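Local coordinates for enoyl CoA hydratase/isomerase (Crotonase) (Legionella pneumophila subsp. pneumophila, PDB 3I47), which probably catalyses the hydration of enoyl-CoA thioesters or a related isomerisation of acyl-CoA substrates, at residues Pro101-Val106 / Ile123-Thr128; Asp12-Leu17 / Val51-Ala56; Gly113-Ala118 / Phe132-Val137; Ser23-Phe28 / Asn57-Ser62. All coordinates share one frame; numbering follows the deposited sequence.

Interaction 1 (Pro101-Val106 / Ile123-Thr128)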
loop_
_atom_site.group_PDB
_atom_site.type_symbol
_atom_site.label_atom_id
_atom_site.label_comp_id
_atom_site.label_asym_id
_atom_site.label_seq_id
_atom_site.Cartn_x
_atom_site.Cartn_y
_atom_site.Cartn_z
ATOM N N PRO A 101 7.483 5.793 -0.018
ATOM C CA PRO A 101 6.023 5.847 -0.213
ATOM C C PRO A 101 5.508 4.635 -0.971
ATOM O O PRO A 101 6.128 4.197 -1.949
ATOM C CB PRO A 101 5.813 7.091 -1.072
ATOM C CG PRO A 101 7.036 7.934 -0.829
ATOM C CD PRO A 101 8.168 7.001 -0.526
ATOM N N THR A 102 4.383 4.099 -0.510
ATOM C CA THR A 102 3.734 2.956 -1.165
ATOM C C THR A 102 2.313 3.315 -1.586
ATOM O O THR A 102 1.576 3.974 -0.840
ATOM C CB THR A 102 3.688 1.740 -0.241
ATOM O OG1 THR A 102 3.075 2.105 0.996
ATOM C CG2 THR A 102 5.092 1.207 0.025
ATOM N N ILE A 103 1.932 2.870 -2.779
ATOM C CA ILE A 103 0.632 3.213 -3.367
ATOM C C ILE A 103 -0.001 1.941 -3.895
ATOM O O ILE A 103 0.658 1.191 -4.631
ATOM C CB ILE A 103 0.782 4.199 -4.547
ATOM C CG1 ILE A 103 1.332 5.535 -4.046
ATOM C CG2 ILE A 103 -0.560 4.406 -5.267
ATOM C CD1 ILE A 103 1.812 6.441 -5.163
ATOM N N ALA A 104 -1.256 1.704 -3.523
ATOM C CA ALA A 104 -2.057 0.615 -4.133
ATOM C C ALA A 104 -3.029 1.188 -5.153
ATOM O O ALA A 104 -3.705 2.179 -4.864
ATOM C CB ALA A 104 -2.829 -0.148 -3.059
ATOM N N MET A 105 -3.103 0.573 -6.334
ATOM C CA MET A 105 -3.959 1.051 -7.419
ATOM C C MET A 105 -4.988 -0.053 -7.646
ATOM O O MET A 105 -4.620 -1.164 -8.058
ATOM C CB MET A 105 -3.119 1.298 -8.690
ATOM C CG MET A 105 -3.917 1.679 -9.932
ATOM S SD MET A 105 -2.927 1.855 -11.470
ATOM C CE MET A 105 -3.795 0.714 -12.527
ATOM N N VAL A 106 -6.251 0.242 -7.345
ATOM C CA VAL A 106 -7.278 -0.806 -7.274
ATOM C C VAL A 106 -8.399 -0.613 -8.297
ATOM O O VAL A 106 -9.129 0.394 -8.249
ATOM C CB VAL A 106 -7.913 -0.843 -5.866
ATOM C CG1 VAL A 106 -8.972 -1.941 -5.778
ATOM C CG2 VAL A 106 -6.840 -1.029 -4.786
ATOM N N ILE A 123 -1.043 4.909 0.562
ATOM C CA ILE A 123 -2.043 5.578 -0.260
ATOM C C ILE A 123 -2.714 4.524 -1.125
ATOM O O ILE A 123 -2.036 3.646 -1.653
ATOM C CB ILE A 123 -1.405 6.627 -1.196
ATOM C CG1 ILE A 123 -0.699 7.731 -0.391
ATOM C CG2 ILE A 123 -2.450 7.224 -2.149
ATOM C CD1 ILE A 123 0.356 8.495 -1.225
ATOM N N ALA A 124 -4.034 4.604 -1.261
ATOM C CA ALA A 124 -4.743 3.742 -2.197
ATOM C C ALA A 124 -5.601 4.597 -3.121
ATOM O O ALA A 124 -6.243 5.565 -2.685
ATOM C CB ALA A 124 -5.584 2.662 -1.459
ATOM N N ILE A 125 -5.561 4.252 -4.405
ATOM C CA ILE A 125 -6.274 4.950 -5.455
ATOM C C ILE A 125 -7.199 3.919 -6.082
ATOM O O ILE A 125 -6.736 2.843 -6.487
ATOM C CB ILE A 125 -5.288 5.460 -6.532
ATOM C CG1 ILE A 125 -4.264 6.446 -5.931
ATOM C CG2 ILE A 125 -6.062 6.116 -7.699
ATOM C CD1 ILE A 125 -3.076 6.779 -6.867
ATOM N N ALA A 126 -8.494 4.225 -6.147
ATOM C CA ALA A 126 -9.472 3.293 -6.704
ATOM C C ALA A 126 -10.147 3.875 -7.933
ATOM O O ALA A 126 -10.374 5.094 -8.008
ATOM C CB ALA A 126 -10.510 2.942 -5.657
ATOM N N SER A 127 -10.461 3.013 -8.895
ATOM C CA SER A 127 -11.355 3.392 -9.982
ATOM C C SER A 127 -12.780 3.472 -9.417
ATOM O O SER A 127 -13.088 2.869 -8.378
ATOM C CB SER A 127 -11.283 2.357 -11.108
ATOM O OG SER A 127 -11.674 1.106 -10.599
ATOM N N THR A 128 -13.646 4.224 -10.089
ATOM C CA THR A 128 -15.013 4.419 -9.592
ATOM C C THR A 128 -15.772 3.094 -9.472
ATOM O O THR A 128 -16.672 2.966 -8.634
ATOM C CB THR A 128 -15.814 5.392 -10.492
ATOM O OG1 THR A 128 -15.844 4.894 -11.829
ATOM C CG2 THR A 128 -15.177 6.773 -10.490
#
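Ile103 packs against both Ile123 and Ile125 on one face of two neighbouring parallel strands. Beside Ile123 it lies flank to flank, the two side chains pointing the same way, with CG1 of Ile103 4.1 Å from CB of Ile123. Toward Ile125 the approach is diagonal: CG2 of Ile103 meets CD1 of Ile125 at 3.8 Å. The torsions bring these methyls together. Ile103 carries CG2 opposite its own backbone N, while Ile125 has CG1 beside its N (chi1 -61°) and then extends (chi2 168°), which carries CD1 across toward strand 102-106. Met105 leaves from the same face, but its thioether leads away from strand 123-127 toward helix 189-201, whose Leu189 and Thr193 both Met105 and Ile125 touch. Strands 102-106 and 123-127 are inner members of the larger beta-sheet of the crotonase fold, flanked by strands 51-56 and 182-184. The face carrying Ala104, Val106, Ala124 and Ala126 is built from smaller groups. CB of Ala104 stands 4.2 Å from CB of Ala124, and this low surface takes helix 113-120, where Ala118 rests on both alanines. Between the two faces runs a regular parallel bonding pattern. Ala104 bonds twice to the neighbouring strand: its N donates to Ile123 O at 2.8 Å, and its O accepts Ile125 N, also at 2.8 Å. Val106 repeats this with Ile125 O and Ser127 N. The first bond, Ile123 N to Thr102 O, is longer at 3.1 Å and more bent (143° at the hydrogen).

Interaction 2 (Asp12-Leu17 / Val51-Ala56)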
loop_
_atom_site.group_PDB
_atom_site.type_symbol
_atom_site.label_atom_id
_atom_site.label_comp_id
_atom_site.label_asym_id
_atom_site.label_seq_id
_atom_site.Cartn_x
_atom_site.Cartn_y
_atom_site.Cartn_z
ATOM N N ASP A 12 10.847 6.058 -14.319
ATOM C CA ASP A 12 10.993 7.399 -13.690
ATOM C C ASP A 12 10.935 7.358 -12.142
ATOM O O ASP A 12 10.138 8.077 -11.501
ATOM C CB ASP A 12 9.943 8.388 -14.257
ATOM C CG ASP A 12 10.057 9.811 -13.658
ATOM O OD1 ASP A 12 11.189 10.282 -13.393
ATOM O OD2 ASP A 12 9.006 10.469 -13.457
ATOM N N LYS A 13 11.779 6.500 -11.565
ATOM C CA LYS A 13 11.942 6.334 -10.115
ATOM C C LYS A 13 10.736 5.726 -9.396
ATOM O O LYS A 13 10.683 5.722 -8.161
ATOM C CB LYS A 13 12.393 7.645 -9.448
ATOM C CG LYS A 13 13.676 8.198 -10.069
ATOM C CD LYS A 13 14.261 9.339 -9.256
ATOM C CE LYS A 13 15.564 9.848 -9.883
ATOM N NZ LYS A 13 16.627 8.785 -9.953
ATOM N N VAL A 14 9.805 5.177 -10.177
ATOM C CA VAL A 14 8.653 4.458 -9.621
ATOM C C VAL A 14 8.793 2.955 -9.898
ATOM O O VAL A 14 8.880 2.530 -11.055
ATOM C CB VAL A 14 7.316 4.981 -10.206
ATOM C CG1 VAL A 14 6.132 4.256 -9.575
ATOM C CG2 VAL A 14 7.177 6.474 -9.981
ATOM N N GLY A 15 8.816 2.156 -8.834
ATOM C CA GLY A 15 8.828 0.692 -8.983
ATOM C C GLY A 15 7.400 0.205 -9.061
ATOM O O GLY A 15 6.587 0.539 -8.200
ATOM N N LEU A 16 7.091 -0.562 -10.101
ATOM C CA LEU A 16 5.722 -1.005 -10.360
ATOM C C LEU A 16 5.635 -2.519 -10.251
ATOM O O LEU A 16 6.289 -3.230 -11.018
ATOM C CB LEU A 16 5.306 -0.571 -11.769
ATOM C CG LEU A 16 5.364 0.921 -12.105
ATOM C CD1 LEU A 16 5.380 1.124 -13.605
ATOM C CD2 LEU A 16 4.176 1.612 -11.503
ATOM N N LEU A 17 4.868 -3.009 -9.277
ATOM C CA LEU A 17 4.588 -4.445 -9.148
ATOM C C LEU A 17 3.189 -4.656 -9.669
ATOM O O LEU A 17 2.249 -4.045 -9.157
ATOM C CB LEU A 17 4.664 -4.900 -7.686
ATOM C CG LEU A 17 5.995 -5.138 -6.963
ATOM C CD1 LEU A 17 6.728 -3.841 -6.640
ATOM C CD2 LEU A 17 5.722 -5.926 -5.694
ATOM N N VAL A 51 9.432 5.532 -5.235
ATOM C CA VAL A 51 8.013 5.283 -4.909
ATOM C C VAL A 51 7.663 3.892 -5.415
ATOM O O VAL A 51 8.119 3.499 -6.484
ATOM C CB VAL A 51 7.087 6.343 -5.571
ATOM C CG1 VAL A 51 5.582 6.042 -5.336
ATOM C CG2 VAL A 51 7.435 7.768 -5.070
ATOM N N ILE A 52 6.872 3.159 -4.635
ATOM C CA ILE A 52 6.448 1.807 -5.007
ATOM C C ILE A 52 4.947 1.759 -5.245
ATOM O O ILE A 52 4.175 2.227 -4.408
ATOM C CB ILE A 52 6.840 0.819 -3.901
ATOM C CG1 ILE A 52 8.371 0.806 -3.744
ATOM C CG2 ILE A 52 6.343 -0.604 -4.226
ATOM C CD1 ILE A 52 8.861 0.075 -2.494
ATOM N N VAL A 53 4.552 1.189 -6.382
ATOM C CA VAL A 53 3.137 1.014 -6.731
ATOM C C VAL A 53 2.796 -0.469 -6.846
ATOM O O VAL A 53 3.491 -1.212 -7.535
ATOM C CB VAL A 53 2.789 1.728 -8.073
ATOM C CG1 VAL A 53 1.370 1.430 -8.510
ATOM C CG2 VAL A 53 2.969 3.229 -7.931
ATOM N N LEU A 54 1.747 -0.885 -6.143
ATOM C CA LEU A 54 1.157 -2.217 -6.333
ATOM C C LEU A 54 -0.110 -2.063 -7.155
ATOM O O LEU A 54 -1.032 -1.348 -6.756
ATOM C CB LEU A 54 0.794 -2.852 -4.981
ATOM C CG LEU A 54 1.831 -2.861 -3.846
ATOM C CD1 LEU A 54 1.260 -3.576 -2.604
ATOM C CD2 LEU A 54 3.171 -3.485 -4.279
ATOM N N LYS A 55 -0.160 -2.733 -8.304
ATOM C CA LYS A 55 -1.316 -2.645 -9.187
ATOM C C LYS A 55 -1.604 -3.997 -9.791
ATOM O O LYS A 55 -0.968 -4.981 -9.419
ATOM C CB LYS A 55 -1.117 -1.570 -10.268
ATOM C CG LYS A 55 0.047 -1.799 -11.257
ATOM C CD LYS A 55 0.156 -0.607 -12.217
ATOM C CE LYS A 55 1.274 -0.772 -13.222
ATOM N NZ LYS A 55 0.924 -1.816 -14.243
ATOM N N ALA A 56 -2.566 -4.042 -10.703
ATOM C CA ALA A 56 -3.044 -5.320 -11.227
ATOM C C ALA A 56 -3.525 -5.168 -12.657
ATOM O O ALA A 56 -4.042 -4.119 -13.040
ATOM C CB ALA A 56 -4.171 -5.874 -10.348
#
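Val53 is wedged between Val14 and Leu16 on one face of the parallel strand pair 14-17/51-56. CG1 of Val14 meets CG2 of Val53 at 3.7 Å, the two side chains set at a slant. Leu16 instead lies alongside Val53 and brings CD2 to 3.7 Å from CB of Val53. The same methyl also touches Lys55, whose CE passes at 4.1 Å. Lys55 places CG between its backbone N and carbonyl carbon, runs straight through its middle torsions and bends only at the last (chi4 72°), where NZ turns to hydrogen-bond Thr18 OG1. On the other face Leu17 straddles two neighbours. Its second torsion of 72° splits the methyls: CD2 goes to CD2 of Leu54 at 3.8 Å, methyl against methyl with the side chains pointing the same way, while CD1 reaches aslant to CG2 of Ile52 at 4.1 Å. Gly15, paired with Ile52, puts no side chain on this face, where Leu40, Ala43 and Ile44 of helix 30-45 pack against Ile52. That helix connects the two strands, making a beta-alpha-beta crossover; the Val14 and Leu16 face packs on helix 189-201. Backbone bonds alternate along the pair, Val53 N to Gly15 O at 2.8 Å among them, and only Val51 N to Lys13 O is stretched, at 3.2 Å. Chemically, the side-chain contact is aliphatic on both faces, so its polar holding force comes from the backbone, and Lys55 meets Leu16 through a methylene of its chain, its ammonium group bonding the hydroxyl of Thr18.

Interaction 3 (Gly113-Ala118 / Phe132-Val137)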
loop_
_atom_site.group_PDB
_atom_site.type_symbol
_atom_site.label_atom_id
_atom_site.label_comp_id
_atom_site.label_asym_id
_atom_site.label_seq_id
_atom_site.Cartn_x
_atom_site.Cartn_y
_atom_site.Cartn_z
ATOM N N GLY A 113 -7.703 -10.707 1.178
ATOM C CA GLY A 113 -6.323 -10.229 1.262
ATOM C C GLY A 113 -6.030 -8.993 0.431
ATOM O O GLY A 113 -5.297 -8.104 0.872
ATOM N N GLY A 114 -6.596 -8.917 -0.777
ATOM C CA GLY A 114 -6.384 -7.773 -1.662
ATOM C C GLY A 114 -6.844 -6.447 -1.068
ATOM O O GLY A 114 -6.183 -5.419 -1.219
ATOM N N ALA A 115 -7.978 -6.478 -0.364
ATOM C CA ALA A 115 -8.452 -5.281 0.335
ATOM C C ALA A 115 -7.472 -4.878 1.423
ATOM O O ALA A 115 -7.261 -3.689 1.691
ATOM C CB ALA A 115 -9.829 -5.524 0.931
ATOM N N GLY A 116 -6.855 -5.877 2.048
ATOM C CA GLY A 116 -5.818 -5.602 3.044
ATOM C C GLY A 116 -4.607 -4.899 2.453
ATOM O O GLY A 116 -4.031 -4.013 3.093
ATOM N N LEU A 117 -4.189 -5.290 1.250
ATOM C CA LEU A 117 -3.035 -4.636 0.625
ATOM C C LEU A 117 -3.239 -3.133 0.472
ATOM O O LEU A 117 -2.309 -2.356 0.705
ATOM C CB LEU A 117 -2.702 -5.238 -0.742
ATOM C CG LEU A 117 -2.258 -6.692 -0.809
ATOM C CD1 LEU A 117 -1.819 -6.978 -2.241
ATOM C CD2 LEU A 117 -1.122 -7.008 0.173
ATOM N N ALA A 118 -4.455 -2.729 0.098
ATOM C CA ALA A 118 -4.794 -1.312 -0.017
ATOM C C ALA A 118 -4.596 -0.598 1.318
ATOM O O ALA A 118 -4.084 0.511 1.360
ATOM C CB ALA A 118 -6.241 -1.134 -0.518
ATOM N N PHE A 132 -14.955 -3.487 -2.585
ATOM C CA PHE A 132 -14.149 -4.095 -1.529
ATOM C C PHE A 132 -15.003 -4.988 -0.650
ATOM O O PHE A 132 -16.204 -4.779 -0.531
ATOM C CB PHE A 132 -13.542 -2.991 -0.651
ATOM C CG PHE A 132 -12.592 -2.087 -1.389
ATOM C CD1 PHE A 132 -13.078 -1.009 -2.123
ATOM C CD2 PHE A 132 -11.213 -2.315 -1.331
ATOM C CE1 PHE A 132 -12.177 -0.162 -2.813
ATOM C CE2 PHE A 132 -10.317 -1.481 -2.010
ATOM C CZ PHE A 132 -10.807 -0.404 -2.732
ATOM N N CYS A 133 -14.369 -5.974 -0.025
ATOM C CA CYS A 133 -15.085 -6.856 0.898
ATOM C C CYS A 133 -14.130 -7.599 1.809
ATOM O O CYS A 133 -13.123 -8.130 1.349
ATOM C CB CYS A 133 -15.925 -7.865 0.106
ATOM S SG CYS A 133 -17.015 -8.895 1.109
ATOM N N PHE A 134 -14.463 -7.653 3.094
ATOM C CA PHE A 134 -13.792 -8.562 4.036
ATOM C C PHE A 134 -14.721 -9.753 4.253
ATOM O O PHE A 134 -15.595 -9.737 5.132
ATOM C CB PHE A 134 -13.456 -7.842 5.351
ATOM C CG PHE A 134 -12.785 -6.520 5.153
ATOM C CD1 PHE A 134 -11.524 -6.440 4.567
ATOM C CD2 PHE A 134 -13.425 -5.339 5.518
ATOM C CE1 PHE A 134 -10.901 -5.201 4.364
ATOM C CE2 PHE A 134 -12.815 -4.098 5.309
ATOM C CZ PHE A 134 -11.556 -4.028 4.733
ATOM N N SER A 135 -14.547 -10.784 3.425
ATOM C CA SER A 135 -15.542 -11.844 3.288
ATOM C C SER A 135 -15.395 -13.016 4.267
ATOM O O SER A 135 -16.228 -13.922 4.260
ATOM C CB SER A 135 -15.523 -12.378 1.844
ATOM O OG SER A 135 -14.205 -12.745 1.474
ATOM N N GLU A 136 -14.366 -12.978 5.114
ATOM C CA GLU A 136 -13.949 -14.155 5.902
ATOM C C GLU A 136 -15.029 -14.788 6.773
ATOM O O GLU A 136 -15.111 -16.013 6.855
ATOM C CB GLU A 136 -12.713 -13.832 6.747
ATOM C CG GLU A 136 -11.404 -13.689 5.933
ATOM C CD GLU A 136 -11.272 -12.376 5.138
ATOM O OE1 GLU A 136 -12.109 -11.456 5.260
ATOM O OE2 GLU A 136 -10.278 -12.253 4.379
ATOM N N VAL A 137 -15.876 -13.976 7.402
ATOM C CA VAL A 137 -16.876 -14.552 8.317
ATOM C C VAL A 137 -17.914 -15.427 7.591
ATOM O O VAL A 137 -18.581 -16.248 8.223
ATOM C CB VAL A 137 -17.594 -13.501 9.228
ATOM C CG1 VAL A 137 -16.599 -12.809 10.171
ATOM C CG2 VAL A 137 -18.421 -12.497 8.413
#
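The methyl of Ala115 touches two phenylalanine rings, Phe132 and Phe134. Its closest partner is CE1 of Phe134, 3.6 Å from Ala115 CB, with CD1 of the same ring at 4.1 Å. Phe132 meets the methyl differently: Ala115 CB lies at the ring edge, near its plane, 4.2 Å from CD2. One turn further along the helix, CB of Ala118 approaches CE2 of Phe132 at 4.4 Å, so the Phe132 ring runs beside two successive methyls of one helix face. Both rings have CG beside the backbone N (chi1 -63° in Phe132), which folds them back from the chain toward the helix. Helix 113-120 opens with glycines, and in crotonases a peptide N-H at this glycine-rich helix start typically furnishes one half of the oxyanion hole; a similar role here is probable. The contact joins that helix to strand 131-133 of the small sheet and to the turn that follows. Further out, Phe163 meets Phe134 edge-to-face, and Ile146 also touches it. The strand carrying Phe132 is held by backbone bonds from Phe132 to Phe169 and from Cys133 to Gly112, just ahead of the helix, while Ala110 and Val180 pack on the Phe132 side chain.

Interaction 4 (Ser23-Phe28 / Asn57-Ser62)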
loop_
_atom_site.group_PDB
_atom_site.type_symbol
_atom_site.label_atom_id
_atom_site.label_comp_id
_atom_site.label_asym_id
_atom_site.label_seq_id
_atom_site.Cartn_x
_atom_site.Cartn_y
_atom_site.Cartn_z
ATOM N N SER A 23 -6.473 -14.603 -15.869
ATOM C CA SER A 23 -7.526 -15.609 -15.977
ATOM C C SER A 23 -8.105 -16.033 -14.622
ATOM O O SER A 23 -9.263 -16.465 -14.544
ATOM C CB SER A 23 -7.037 -16.819 -16.777
ATOM O OG SER A 23 -6.036 -17.530 -16.069
ATOM N N LYS A 24 -7.303 -15.900 -13.563
ATOM C CA LYS A 24 -7.709 -16.260 -12.203
ATOM C C LYS A 24 -8.103 -15.031 -11.373
ATOM O O LYS A 24 -8.326 -15.141 -10.167
ATOM C CB LYS A 24 -6.579 -17.019 -11.497
ATOM C CG LYS A 24 -6.166 -18.327 -12.179
ATOM C CD LYS A 24 -6.831 -19.522 -11.541
ATOM C CE LYS A 24 -6.442 -20.818 -12.253
ATOM N NZ LYS A 24 -4.963 -21.056 -12.278
ATOM N N HIS A 25 -8.195 -13.872 -12.024
ATOM C CA HIS A 25 -8.575 -12.613 -11.351
ATOM C C HIS A 25 -7.698 -12.298 -10.143
ATOM O O HIS A 25 -8.175 -11.746 -9.131
ATOM C CB HIS A 25 -10.054 -12.642 -10.935
ATOM C CG HIS A 25 -11.001 -12.795 -12.082
ATOM N ND1 HIS A 25 -12.190 -13.483 -11.976
ATOM C CD2 HIS A 25 -10.937 -12.345 -13.355
ATOM C CE1 HIS A 25 -12.818 -13.452 -13.139
ATOM N NE2 HIS A 25 -12.079 -12.766 -13.991
ATOM N N ASN A 26 -6.412 -12.634 -10.253
ATOM C CA ASN A 26 -5.441 -12.346 -9.193
ATOM C C ASN A 26 -5.824 -12.912 -7.836
ATOM O O ASN A 26 -5.496 -12.341 -6.795
ATOM C CB ASN A 26 -5.147 -10.835 -9.126
ATOM C CG ASN A 26 -4.473 -10.353 -10.367
ATOM O OD1 ASN A 26 -3.546 -11.015 -10.864
ATOM N ND2 ASN A 26 -4.917 -9.212 -10.896
ATOM N N ALA A 27 -6.475 -14.073 -7.859
ATOM C CA ALA A 27 -6.840 -14.746 -6.617
ATOM C C ALA A 27 -5.572 -15.168 -5.883
ATOM O O ALA A 27 -4.631 -15.694 -6.495
ATOM C CB ALA A 27 -7.743 -15.936 -6.901
ATOM N N PHE A 28 -5.544 -14.920 -4.579
ATOM C CA PHE A 28 -4.328 -15.086 -3.771
ATOM C C PHE A 28 -3.990 -16.535 -3.431
ATOM O O PHE A 28 -4.873 -17.361 -3.146
ATOM C CB PHE A 28 -4.472 -14.315 -2.445
ATOM C CG PHE A 28 -4.163 -12.829 -2.530
ATOM C CD1 PHE A 28 -4.046 -12.165 -3.754
ATOM C CD2 PHE A 28 -4.022 -12.098 -1.353
ATOM C CE1 PHE A 28 -3.775 -10.769 -3.800
ATOM C CE2 PHE A 28 -3.741 -10.726 -1.391
ATOM C CZ PHE A 28 -3.621 -10.071 -2.605
ATOM N N ASN A 57 -3.347 -6.233 -13.433
ATOM C CA ASN A 57 -3.966 -6.345 -14.749
ATOM C C ASN A 57 -5.244 -7.172 -14.668
ATOM O O ASN A 57 -5.529 -7.800 -13.646
ATOM C CB ASN A 57 -2.992 -6.986 -15.743
ATOM C CG ASN A 57 -1.860 -6.054 -16.137
ATOM O OD1 ASN A 57 -2.002 -4.827 -16.117
ATOM N ND2 ASN A 57 -0.711 -6.634 -16.499
ATOM N N GLY A 58 -6.018 -7.153 -15.750
ATOM C CA GLY A 58 -7.278 -7.884 -15.803
ATOM C C GLY A 58 -8.425 -7.125 -15.152
ATOM O O GLY A 58 -8.318 -5.927 -14.871
ATOM N N LYS A 59 -9.524 -7.836 -14.925
ATOM C CA LYS A 59 -10.764 -7.226 -14.436
ATOM C C LYS A 59 -10.678 -6.764 -12.984
ATOM O O LYS A 59 -11.301 -5.762 -12.613
ATOM C CB LYS A 59 -11.937 -8.204 -14.574
ATOM C CG LYS A 59 -12.232 -8.637 -16.002
ATOM C CD LYS A 59 -13.435 -9.580 -16.047
ATOM C CE LYS A 59 -13.746 -10.044 -17.467
ATOM N NZ LYS A 59 -13.808 -8.896 -18.418
ATOM N N HIS A 60 -9.900 -7.489 -12.180
ATOM C CA HIS A 60 -9.957 -7.338 -10.720
ATOM C C HIS A 60 -8.602 -7.253 -10.059
ATOM O O HIS A 60 -7.699 -8.034 -10.377
ATOM C CB HIS A 60 -10.702 -8.524 -10.094
ATOM C CG HIS A 60 -12.086 -8.696 -10.617
ATOM N ND1 HIS A 60 -13.068 -7.747 -10.435
ATOM C CD2 HIS A 60 -12.651 -9.690 -11.339
ATOM C CE1 HIS A 60 -14.184 -8.152 -11.012
ATOM N NE2 HIS A 60 -13.959 -9.330 -11.567
ATOM N N PHE A 61 -8.480 -6.339 -9.102
ATOM C CA PHE A 61 -7.282 -6.243 -8.277
ATOM C C PHE A 61 -6.993 -7.599 -7.612
ATOM O O PHE A 61 -5.886 -8.130 -7.743
ATOM C CB PHE A 61 -7.490 -5.137 -7.240
ATOM C CG PHE A 61 -6.276 -4.819 -6.414
ATOM C CD1 PHE A 61 -5.226 -4.082 -6.955
ATOM C CD2 PHE A 61 -6.197 -5.224 -5.076
ATOM C CE1 PHE A 61 -4.098 -3.730 -6.179
ATOM C CE2 PHE A 61 -5.071 -4.892 -4.299
ATOM C CZ PHE A 61 -4.018 -4.147 -4.853
ATOM N N SER A 62 -7.970 -8.125 -6.876
ATOM C CA SER A 62 -7.937 -9.523 -6.425
ATOM C C SER A 62 -9.321 -9.980 -6.034
ATOM O O SER A 62 -9.889 -9.460 -5.077
ATOM C CB SER A 62 -6.976 -9.740 -5.252
ATOM O OG SER A 62 -7.045 -11.111 -4.842
#
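Residues Asn26 and Ser62 bring their CA atoms within 4.7 Å of each other where two irregular loops meet, and His25 and Asn26 both have positive phi. In the crotonase fold these are loops that follow strands of the main sheet, after 14-19 and after 51-56; the second leads to helix 67-74 through a region that in relatives supplies an oxyanion-hole N-H, probably also here. Asn26 crosses the gap with its amide. ND2 donates to His60 O at 3.1 Å, nearly in line with the carbonyl and tilted somewhat out of the amide plane, and more weakly to Asn57 O at 3.2 Å. OD1 takes the backbone N-H of Arg21, so the amide is gripped at both ends and its rotation is fixed. His25 and His60 form a T-shaped pair, planes at 89° and centroids 4.9 Å apart. The edge of His60 provides CD2, which stands over the His25 face 3.6 Å from CG, while CD of Lys59 lies 4.0 Å from His25 NE2. His60 is itself held by the hydrogen bond between its ND1 and Ala109 N, and CB of Lys59 lies over one face of its ring. At the far end of the contact Ser62 has OG opposite its backbone N (chi1 178°), a setting that turns the hydroxyl to the Asn26 carbonyl and the Phe28 ring together. The Phe28 ring gives CE1 to Ser62 CB at 3.7 Å. Ser62 OG donates to Asn26 O at 2.8 Å, arriving from above the carbonyl plane, 44° out of it.

From the N terminus, segment 12-17 opens interaction 2 and segment 23-28 opens interaction 4 before segment 51-56 closes the first and 57-62 the second, so these two cross, spanning the first crossover helix. Interactions 1 and 3 follow in series and cross in the same way: 101-106, 113-118, 123-128, 132-137. None nests within another. Interactions 1 and 2 share one sheet, joined by probable backbone hydrogen bonds of Ile103 with Ile52 and Leu54. Interaction 4 lies beyond the C-terminal ends of strands 14-19 and 51-56, and its Phe28 and Phe61 pack on the start of helix 113-120, linking it to interaction 3. Ala118 and Phe132 connect interaction 3 to the sheet of interaction 1.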